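Local coordinates for protein acetyl-CoA acetyltransferase A (Ascaris suum, PDB 6BJA) that probably catalyses the thiolase reaction, the coenzyme A-dependent transfer of acetyl groups in lipid metabolism, and binds coenzyme A, at residues G268-V271 against R275-P278; A288-E291 against V297-A300; L31-L36 against A66-N71; S15-P20 against T41-K46. All blocks are in the same frame, centred on the assembly; numbering follows the deposited sequence.

Contact 1. Residues G268-V271 against R275-P278; sequences GEVV and RLKP
Val271 and Pro278 meet tip to tip, with the CG1 methyl of Val271 lying 3.7 Å from Pro278 CD and 3.9 Å from Pro278 CG. With CG1 anti to the backbone N (chi1 171°), Val271 presents this methyl to the proline ring. Val271 CG1 also comes 3.7 Å from the carbonyl oxygen Leu276 O. Leu276 itself lies obliquely across Val270 on the helix. Its CD1 reaches Val270 CG1 at 3.9 Å, while its CB and CG sit over the backbone of Val271. Leu276 thus packs on both valines, and the Pro278 ring meets the second of them alone. What brings these side chains back is the reversal at the helix end, a Schellman motif. Arg275 takes a positive phi of 54°, its side chain sets off away from the helix, and the following amide turns inwards. Leu276 N donates to Val271 O at 3.1 Å in a nearly straight bond (162° at the hydrogen) that lies in the carbonyl plane. The apolar contact between Val271 CG1 and Leu276 CB, at 4.2 Å, joins the same two residues as this bond. The capped helix 268-274 links strand 257-267 to strand 280-289 near one edge of the subunit. Strand 11-23, which lies between those two strands in the sheet, supplies Tyr12 against Val271 and Pro278 and Leu14 against Leu276 and Pro278; Leu50 also touches Leu276.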
loop_
_atom_site.group_PDB
_atom_site.type_symbol
_atom_site.label_atom_id
_atom_site.label_comp_id
_atom_site.label_asym_id
_atom_site.label_seq_id
_atom_site.Cartn_x
_atom_site.Cartn_y
_atom_site.Cartn_z
ATOM N N GLY A 268 7.531 -16.857 -48.069
ATOM C CA GLY A 268 7.097 -17.425 -49.331
ATOM C C GLY A 268 7.582 -18.854 -49.508
ATOM O O GLY A 268 6.856 -19.689 -50.061
ATOM N N GLU A 269 8.788 -19.159 -49.025
ATOM C CA GLU A 269 9.329 -20.513 -49.157
ATOM C C GLU A 269 8.465 -21.519 -48.395
ATOM O O GLU A 269 8.139 -22.575 -48.921
ATOM C CB GLU A 269 10.780 -20.583 -48.671
ATOM C CG GLU A 269 11.479 -21.894 -49.023
ATOM C CD GLU A 269 12.981 -21.873 -48.722
ATOM O OE1 GLU A 269 13.783 -22.082 -49.661
ATOM O OE2 GLU A 269 13.360 -21.653 -47.548
ATOM N N VAL A 270 8.085 -21.181 -47.168
ATOM C CA VAL A 270 7.193 -22.029 -46.379
ATOM C C VAL A 270 5.863 -22.260 -47.087
ATOM O O VAL A 270 5.323 -23.377 -47.123
ATOM C CB VAL A 270 6.929 -21.404 -44.995
ATOM C CG1 VAL A 270 5.766 -22.096 -44.283
ATOM C CG2 VAL A 270 8.178 -21.469 -44.169
ATOM N N VAL A 271 5.302 -21.189 -47.618
ATOM C CA VAL A 271 4.035 -21.275 -48.309
ATOM C C VAL A 271 4.138 -22.231 -49.491
ATOM O O VAL A 271 3.294 -23.101 -49.663
ATOM C CB VAL A 271 3.592 -19.883 -48.763
ATOM C CG1 VAL A 271 2.390 -19.959 -49.668
ATOM C CG2 VAL A 271 3.294 -19.037 -47.539
ATOM N N ARG A 275 2.323 -26.002 -49.653
ATOM C CA ARG A 275 1.109 -25.855 -50.436
ATOM C C ARG A 275 0.043 -25.078 -49.656
ATOM O O ARG A 275 -1.142 -25.400 -49.696
ATOM C CB ARG A 275 0.589 -27.231 -50.846
ATOM C CG ARG A 275 1.641 -28.082 -51.533
ATOM C CD ARG A 275 1.061 -29.408 -51.987
ATOM N NE ARG A 275 -0.052 -29.210 -52.913
ATOM C CZ ARG A 275 -0.832 -30.182 -53.377
ATOM N NH1 ARG A 275 -0.635 -31.441 -53.002
ATOM N NH2 ARG A 275 -1.816 -29.891 -54.217
ATOM N N LEU A 276 0.477 -24.040 -48.948
ATOM C CA LEU A 276 -0.426 -23.253 -48.120
ATOM C C LEU A 276 -1.218 -22.224 -48.904
ATOM O O LEU A 276 -0.840 -21.825 -50.006
ATOM C CB LEU A 276 0.361 -22.536 -47.018
ATOM C CG LEU A 276 1.234 -23.420 -46.143
ATOM C CD1 LEU A 276 1.934 -22.594 -45.078
ATOM C CD2 LEU A 276 0.414 -24.549 -45.503
ATOM N N LYS A 277 -2.323 -21.797 -48.293
ATOM C CA LYS A 277 -3.199 -20.767 -48.813
ATOM C C LYS A 277 -3.219 -19.585 -47.860
ATOM O O LYS A 277 -4.175 -19.399 -47.111
ATOM C CB LYS A 277 -4.623 -21.300 -48.988
ATOM C CG LYS A 277 -4.818 -22.192 -50.215
ATOM C CD LYS A 277 -6.314 -22.443 -50.508
ATOM C CE LYS A 277 -7.139 -21.145 -50.452
ATOM N NZ LYS A 277 -8.464 -21.245 -51.116
ATOM N N PRO A 278 -2.154 -18.781 -47.875
ATOM C CA PRO A 278 -2.147 -17.621 -46.981
ATOM C C PRO A 278 -3.318 -16.683 -47.239
ATOM O O PRO A 278 -3.811 -16.603 -48.371
ATOM C CB PRO A 278 -0.826 -16.932 -47.313
ATOM C CG PRO A 278 -0.446 -17.429 -48.662
ATOM C CD PRO A 278 -0.970 -18.824 -48.744
#

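Contact 2. Residues A288-E291 against V297-A300; sequences AGVE and VAPA
The backbone from Ala288 through Val290 is extended, although the strand itself stops at Gly289, and it passes the start of helix 298-310 at Ala298 without any hydrogen bond between the two segments. Five residues join them in a short connection with neither helix nor strand. Ala288, Val290 and Ala298 all start their side chains towards the other segment, whereas Pro299 and Ala300 turn theirs to the far side. The methyl CB of Ala288 lies 3.9 Å from the carbonyl oxygen Ala298 O. With CG1 of Val290 anti to the carbonyl carbon (chi1 -60°), its CG2 methyl falls between the backbone N and the carbonyl carbon and comes to 4.1 Å from Ala298 CB. The contact is small, one methyl-methyl touch and one methyl on a carbonyl oxygen, at van der Waals distance. The side chain of Ala298 is about 5 Å from that of Cys383, the predicted proton acceptor, and about 13 Å from a bound coenzyme A. Strand 280-289 pairs here with strand 388-396 through Ala288 and Ala389; Leu301 and Ala302 of helix 298-310 extend the packing on Ala288, and Phe333 of helix 327-337 covers Pro299.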
loop_
_atom_site.group_PDB
_atom_site.type_symbol
_atom_site.label_atom_id
_atom_site.label_comp_id
_atom_site.label_asym_id
_atom_site.label_seq_id
_atom_site.Cartn_x
_atom_site.Cartn_y
_atom_site.Cartn_z
ATOM N N ALA A 288 6.898 6.594 -38.440
ATOM C CA ALA A 288 7.109 8.033 -38.389
ATOM C C ALA A 288 7.178 8.522 -36.959
ATOM O O ALA A 288 6.706 7.863 -36.026
ATOM C CB ALA A 288 5.999 8.746 -39.123
ATOM N N GLY A 289 7.798 9.676 -36.773
ATOM C CA GLY A 289 7.817 10.284 -35.466
ATOM C C GLY A 289 7.751 11.799 -35.523
ATOM O O GLY A 289 8.347 12.428 -36.400
ATOM N N VAL A 290 7.049 12.360 -34.545
ATOM C CA VAL A 290 6.878 13.802 -34.401
ATOM C C VAL A 290 7.010 14.202 -32.929
ATOM O O VAL A 290 7.318 13.373 -32.066
ATOM C CB VAL A 290 5.500 14.242 -34.947
ATOM C CG1 VAL A 290 5.356 13.883 -36.419
ATOM C CG2 VAL A 290 4.414 13.590 -34.155
ATOM N N GLU A 291 6.799 15.475 -32.621
ATOM C CA GLU A 291 6.743 15.916 -31.232
ATOM C C GLU A 291 5.721 15.106 -30.438
ATOM O O GLU A 291 4.632 14.830 -30.939
ATOM C CB GLU A 291 6.372 17.401 -31.164
ATOM C CG GLU A 291 7.450 18.319 -31.706
ATOM C CD GLU A 291 8.626 18.472 -30.761
ATOM O OE1 GLU A 291 8.468 18.251 -29.544
ATOM O OE2 GLU A 291 9.712 18.826 -31.243
ATOM N N VAL A 297 -1.048 13.283 -35.217
ATOM C CA VAL A 297 -0.846 13.438 -36.662
ATOM C C VAL A 297 0.278 12.578 -37.240
ATOM O O VAL A 297 0.503 12.580 -38.453
ATOM C CB VAL A 297 -0.588 14.920 -37.049
ATOM C CG1 VAL A 297 -1.734 15.786 -36.524
ATOM C CG2 VAL A 297 0.759 15.401 -36.562
ATOM N N ALA A 298 0.950 11.792 -36.400
ATOM C CA ALA A 298 1.985 10.891 -36.911
ATOM C C ALA A 298 1.473 9.807 -37.887
ATOM O O ALA A 298 2.188 9.414 -38.811
ATOM C CB ALA A 298 2.720 10.220 -35.740
ATOM N N PRO A 299 0.237 9.306 -37.696
ATOM C CA PRO A 299 -0.150 8.235 -38.624
ATOM C C PRO A 299 -0.183 8.650 -40.093
ATOM O O PRO A 299 0.272 7.884 -40.931
ATOM C CB PRO A 299 -1.539 7.827 -38.127
ATOM C CG PRO A 299 -1.476 8.079 -36.670
ATOM C CD PRO A 299 -0.696 9.402 -36.565
ATOM N N ALA A 300 -0.683 9.841 -40.409
ATOM C CA ALA A 300 -0.730 10.244 -41.800
ATOM C C ALA A 300 0.685 10.408 -42.341
ATOM O O ALA A 300 0.925 10.151 -43.519
ATOM C CB ALA A 300 -1.517 11.547 -41.970
#

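Contact 3. Residues L31-L36 against A66-N71; sequences LSAVDL and AGLGQN
Leu68 touches Ala33 in a small apolar contact between a loop and the first turn of a helix, where the loop leading from strand 57-61 to helix 72-79 passes the start of helix 33-48. The touch is made by methyls: Leu68 CD1 lies 4.0 Å from Ala33 CB. Leu68 carries CG anti to its carbonyl carbon (chi1 -51°), an arrangement that brings its CD1 methyl to the helix. Beside it, Val34 CG2 approaches the carbonyl oxygen Leu68 O at 4.5 Å, a distant contact. The backbones stay well apart, with the CA atoms of Val34 and Leu68 7.6 Å from each other, and no hydrogen bond joins the two segments. The helix start is fixed by a capping box. Asp35 N donates to Ser32 OG at 2.9 Å, and Ser32 N donates to Asp35 OD2 at 3.0 Å; both bonds are nearly straight, the second meeting OD2 on its anti side and out of the carboxylate plane. These reciprocal bonds give the amides of Ser32 and Asp35 side-chain acceptors at the start of the helix, just where Ala33 and Val34 face the loop. Gly67 and Gly69, both with positive phi, flank Leu68 and turn their amides to a neighbouring subunit. There the carboxylate of Asp151 accepts from Gly67 N and Gly69 N, one oxygen for each, and Arg150 of the same subunit donates to Gly67 O. Within the chain, Gln75 of helix 72-79 donates through NE2 to Leu68 O and also packs against Val34.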
loop_
_atom_site.group_PDB
_atom_site.type_symbol
_atom_site.label_atom_id
_atom_site.label_comp_id
_atom_site.label_asym_id
_atom_site.label_seq_id
_atom_site.Cartn_x
_atom_site.Cartn_y
_atom_site.Cartn_z
ATOM N N LEU A 31 -8.856 -13.167 -16.096
ATOM C CA LEU A 31 -7.837 -13.627 -17.027
ATOM C C LEU A 31 -6.729 -12.602 -17.190
ATOM O O LEU A 31 -6.975 -11.409 -17.343
ATOM C CB LEU A 31 -8.458 -13.929 -18.386
ATOM C CG LEU A 31 -9.512 -15.051 -18.377
ATOM C CD1 LEU A 31 -9.931 -15.306 -19.768
ATOM C CD2 LEU A 31 -8.983 -16.336 -17.744
ATOM N N SER A 32 -5.493 -13.082 -17.120
ATOM C CA SER A 32 -4.317 -12.239 -17.247
ATOM C C SER A 32 -4.003 -11.985 -18.707
ATOM O O SER A 32 -4.533 -12.659 -19.593
ATOM C CB SER A 32 -3.123 -12.920 -16.581
ATOM O OG SER A 32 -2.749 -14.040 -17.363
ATOM N N ALA A 33 -3.122 -11.022 -18.963
ATOM C CA ALA A 33 -2.624 -10.821 -20.312
ATOM C C ALA A 33 -1.962 -12.092 -20.868
ATOM O O ALA A 33 -2.022 -12.352 -22.068
ATOM C CB ALA A 33 -1.643 -9.659 -20.349
ATOM N N VAL A 34 -1.327 -12.876 -19.998
ATOM C CA VAL A 34 -0.746 -14.148 -20.424
ATOM C C VAL A 34 -1.857 -15.089 -20.866
ATOM O O VAL A 34 -1.782 -15.675 -21.952
ATOM C CB VAL A 34 0.120 -14.778 -19.298
ATOM C CG1 VAL A 34 0.467 -16.247 -19.609
ATOM C CG2 VAL A 34 1.390 -13.942 -19.138
ATOM N N ASP A 35 -2.899 -15.216 -20.054
ATOM C CA ASP A 35 -4.033 -16.075 -20.421
ATOM C C ASP A 35 -4.612 -15.675 -21.780
ATOM O O ASP A 35 -4.853 -16.522 -22.633
ATOM C CB ASP A 35 -5.140 -16.013 -19.369
ATOM C CG ASP A 35 -4.720 -16.590 -18.029
ATOM O OD1 ASP A 35 -3.904 -17.561 -17.977
ATOM O OD2 ASP A 35 -5.216 -16.070 -17.008
ATOM N N LEU A 36 -4.823 -14.379 -22.003
ATOM C CA LEU A 36 -5.438 -13.960 -23.254
ATOM C C LEU A 36 -4.492 -14.182 -24.428
ATOM O O LEU A 36 -4.915 -14.488 -25.540
ATOM C CB LEU A 36 -5.856 -12.486 -23.174
ATOM C CG LEU A 36 -6.861 -12.097 -22.091
ATOM C CD1 LEU A 36 -7.069 -10.594 -22.075
ATOM C CD2 LEU A 36 -8.193 -12.823 -22.336
ATOM N N ALA A 66 3.586 -4.737 -15.450
ATOM C CA ALA A 66 3.819 -4.907 -14.007
ATOM C C ALA A 66 2.998 -6.039 -13.392
ATOM O O ALA A 66 1.761 -6.090 -13.510
ATOM C CB ALA A 66 3.533 -3.614 -13.263
ATOM N N GLY A 67 3.705 -6.919 -12.687
ATOM C CA GLY A 67 3.076 -7.983 -11.929
ATOM C C GLY A 67 2.831 -9.236 -12.726
ATOM O O GLY A 67 2.310 -10.212 -12.189
ATOM N N LEU A 68 3.177 -9.222 -14.011
ATOM C CA LEU A 68 2.827 -10.335 -14.889
ATOM C C LEU A 68 3.884 -11.428 -14.959
ATOM O O LEU A 68 3.653 -12.475 -15.558
ATOM C CB LEU A 68 2.563 -9.829 -16.292
ATOM C CG LEU A 68 1.579 -8.663 -16.339
ATOM C CD1 LEU A 68 1.212 -8.389 -17.782
ATOM C CD2 LEU A 68 0.340 -8.955 -15.498
ATOM N N GLY A 69 5.042 -11.178 -14.370
ATOM C CA GLY A 69 6.100 -12.169 -14.357
ATOM C C GLY A 69 7.186 -11.870 -15.363
ATOM O O GLY A 69 7.185 -10.825 -16.005
ATOM N N GLN A 70 8.179 -12.755 -15.447
ATOM C CA GLN A 70 9.216 -12.625 -16.460
ATOM C C GLN A 70 8.652 -12.749 -17.869
ATOM O O GLN A 70 7.897 -13.670 -18.140
ATOM C CB GLN A 70 10.288 -13.712 -16.279
ATOM C CG GLN A 70 11.155 -13.529 -15.064
ATOM C CD GLN A 70 12.260 -14.572 -14.965
ATOM O OE1 GLN A 70 12.200 -15.642 -15.580
ATOM N NE2 GLN A 70 13.278 -14.255 -14.193
ATOM N N ASN A 71 9.067 -11.835 -18.747
ATOM C CA ASN A 71 8.895 -11.935 -20.207
ATOM C C ASN A 71 7.653 -12.693 -20.645
ATOM O O ASN A 71 7.723 -13.880 -20.962
ATOM C CB ASN A 71 10.163 -12.579 -20.796
ATOM C CG ASN A 71 10.161 -12.658 -22.317
ATOM O OD1 ASN A 71 9.330 -12.060 -23.010
ATOM N ND2 ASN A 71 11.119 -13.408 -22.846
#

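Contact 4. Residues S15-P20 against T41-K46; sequences SAVRTP and TKEAIK
Ser15 OG donates a short hydrogen bond of 2.6 Å to Ala44 O, the one polar link between strand 11-23 and helix 33-48 in this contact. Its torsion (chi1 62°) places the hydroxyl between the backbone N and the carbonyl carbon, aimed at the helix, and it approaches the oxygen tilted 30° from the carbonyl plane. The apolar part is built round Val17, two residues along on the same side of the strand. Its CG2 methyl packs on the helix backbone, 3.8 Å from Ala44 N and 4.0 Å from Ala44 CB, and also reaches Glu43 CB at 4.3 Å. Only the aliphatic base of Glu43 takes part; its carboxylate swings off and forms a salt bridge with Arg47 one turn later. The small Ala44, touched by both strand residues, allows a close approach: the axes come within 7.5 Å and run roughly antiparallel, at 150°. On the sheet side, Ser15 and Val17 pair with Val264 and Ala262 of strand 257-267. Because the contact is buried, the serine bond gives a polar hydroxyl a partner away from solvent and, being directional, ties the helix to the strand at Ala44, while the valine adds undirected packing.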
loop_
_atom_site.group_PDB
_atom_site.type_symbol
_atom_site.label_atom_id
_atom_site.label_comp_id
_atom_site.label_asym_id
_atom_site.label_seq_id
_atom_site.Cartn_x
_atom_site.Cartn_y
_atom_site.Cartn_z
ATOM N N SER A 15 -2.746 -16.523 -40.683
ATOM C CA SER A 15 -3.893 -16.447 -39.806
ATOM C C SER A 15 -3.866 -15.135 -39.056
ATOM O O SER A 15 -2.799 -14.538 -38.884
ATOM C CB SER A 15 -3.919 -17.612 -38.821
ATOM O OG SER A 15 -2.775 -17.595 -37.987
ATOM N N ALA A 16 -5.047 -14.728 -38.599
ATOM C CA ALA A 16 -5.249 -13.418 -37.960
ATOM C C ALA A 16 -6.531 -13.502 -37.132
ATOM O O ALA A 16 -7.623 -13.624 -37.682
ATOM C CB ALA A 16 -5.345 -12.336 -38.994
ATOM N N VAL A 17 -6.371 -13.556 -35.810
ATOM C CA VAL A 17 -7.492 -13.763 -34.907
ATOM C C VAL A 17 -7.409 -12.820 -33.713
ATOM O O VAL A 17 -6.332 -12.285 -33.402
ATOM C CB VAL A 17 -7.575 -15.218 -34.389
ATOM C CG1 VAL A 17 -7.757 -16.192 -35.546
ATOM C CG2 VAL A 17 -6.357 -15.585 -33.591
ATOM N N ARG A 18 -8.551 -12.605 -33.059
ATOM C CA ARG A 18 -8.568 -11.778 -31.862
ATOM C C ARG A 18 -9.615 -12.253 -30.869
ATOM O O ARG A 18 -10.580 -12.872 -31.245
ATOM C CB ARG A 18 -8.847 -10.328 -32.246
ATOM C CG ARG A 18 -10.265 -10.077 -32.779
ATOM C CD ARG A 18 -10.472 -8.612 -33.035
ATOM N NE ARG A 18 -11.825 -8.195 -33.411
ATOM C CZ ARG A 18 -12.786 -7.853 -32.561
ATOM N NH1 ARG A 18 -12.621 -7.969 -31.259
ATOM N NH2 ARG A 18 -13.938 -7.375 -33.028
ATOM N N THR A 19 -9.420 -11.960 -29.594
ATOM C CA THR A 19 -10.479 -12.107 -28.622
ATOM C C THR A 19 -11.513 -11.022 -28.846
ATOM O O THR A 19 -11.221 -9.982 -29.449
ATOM C CB THR A 19 -9.961 -12.000 -27.178
ATOM O OG1 THR A 19 -9.513 -10.653 -26.951
ATOM C CG2 THR A 19 -8.852 -12.984 -26.894
ATOM N N PRO A 20 -12.736 -11.233 -28.351
ATOM C CA PRO A 20 -13.593 -10.081 -28.120
ATOM C C PRO A 20 -12.868 -9.156 -27.157
ATOM O O PRO A 20 -12.022 -9.603 -26.359
ATOM C CB PRO A 20 -14.841 -10.663 -27.470
ATOM C CG PRO A 20 -14.713 -12.167 -27.659
ATOM C CD PRO A 20 -13.244 -12.417 -27.669
ATOM N N THR A 41 -2.789 -17.055 -29.384
ATOM C CA THR A 41 -1.659 -17.735 -29.977
ATOM C C THR A 41 -2.056 -19.147 -30.395
ATOM O O THR A 41 -1.773 -19.562 -31.508
ATOM C CB THR A 41 -0.466 -17.772 -28.999
ATOM O OG1 THR A 41 -0.060 -16.420 -28.735
ATOM C CG2 THR A 41 0.724 -18.525 -29.572
ATOM N N LYS A 42 -2.707 -19.870 -29.501
ATOM C CA LYS A 42 -3.164 -21.217 -29.837
ATOM C C LYS A 42 -4.113 -21.180 -31.027
ATOM O O LYS A 42 -3.987 -22.014 -31.929
ATOM C CB LYS A 42 -3.830 -21.876 -28.636
ATOM C CG LYS A 42 -2.856 -22.323 -27.554
ATOM C CD LYS A 42 -3.631 -22.979 -26.421
ATOM C CE LYS A 42 -2.905 -24.186 -25.881
ATOM N NZ LYS A 42 -3.745 -24.902 -24.871
ATOM N N GLU A 43 -5.037 -20.213 -31.077
ATOM C CA GLU A 43 -6.011 -20.268 -32.173
ATOM C C GLU A 43 -5.356 -19.815 -33.477
ATOM O O GLU A 43 -5.657 -20.332 -34.536
ATOM C CB GLU A 43 -7.258 -19.434 -31.865
ATOM C CG GLU A 43 -8.348 -19.600 -32.919
ATOM C CD GLU A 43 -9.057 -20.945 -32.859
ATOM O OE1 GLU A 43 -9.020 -21.605 -31.772
ATOM O OE2 GLU A 43 -9.669 -21.333 -33.909
ATOM N N ALA A 44 -4.437 -18.861 -33.416
ATOM C CA ALA A 44 -3.729 -18.449 -34.624
ATOM C C ALA A 44 -2.909 -19.600 -35.224
ATOM O O ALA A 44 -2.831 -19.740 -36.441
ATOM C CB ALA A 44 -2.819 -17.260 -34.333
ATOM N N ILE A 45 -2.283 -20.398 -34.370
ATOM C CA ILE A 45 -1.528 -21.572 -34.808
ATOM C C ILE A 45 -2.497 -22.569 -35.458
ATOM O O ILE A 45 -2.234 -23.032 -36.562
ATOM C CB ILE A 45 -0.782 -22.206 -33.648
ATOM C CG1 ILE A 45 0.340 -21.272 -33.201
ATOM C CG2 ILE A 45 -0.210 -23.563 -34.040
ATOM C CD1 ILE A 45 1.011 -21.693 -31.914
ATOM N N LYS A 46 -3.621 -22.840 -34.805
ATOM C CA LYS A 46 -4.627 -23.748 -35.375
ATOM C C LYS A 46 -5.049 -23.321 -36.773
ATOM O O LYS A 46 -5.121 -24.139 -37.697
ATOM C CB LYS A 46 -5.848 -23.824 -34.456
ATOM C CG LYS A 46 -5.562 -24.595 -33.144
ATOM C CD LYS A 46 -6.722 -24.495 -32.149
ATOM C CE LYS A 46 -6.376 -25.142 -30.798
ATOM N NZ LYS A 46 -7.502 -24.980 -29.828
#

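Contacts 2 and 4 are buried, and each sets a helix against a strand of the mixed sheet, where strands 280-289 and 11-23 are neighbours; their chemistry differs, contact 2 having no hydrogen bond and contact 4 adding a serine-to-carbonyl bond. Contacts 1 and 3 are partly buried and each carries a helix-end motif, a C-terminal Schellman motif in one and an N-terminal capping box in the other. Contacts 3 and 4 both use helix 33-48, their nearest atoms about 4 Å apart. Helix 268-274 of contact 1 leads into the strand of contact 2, yet their centres are 35 Å apart. The second subunit reaches contacts 2 and 3 but touches neither 1 nor 4.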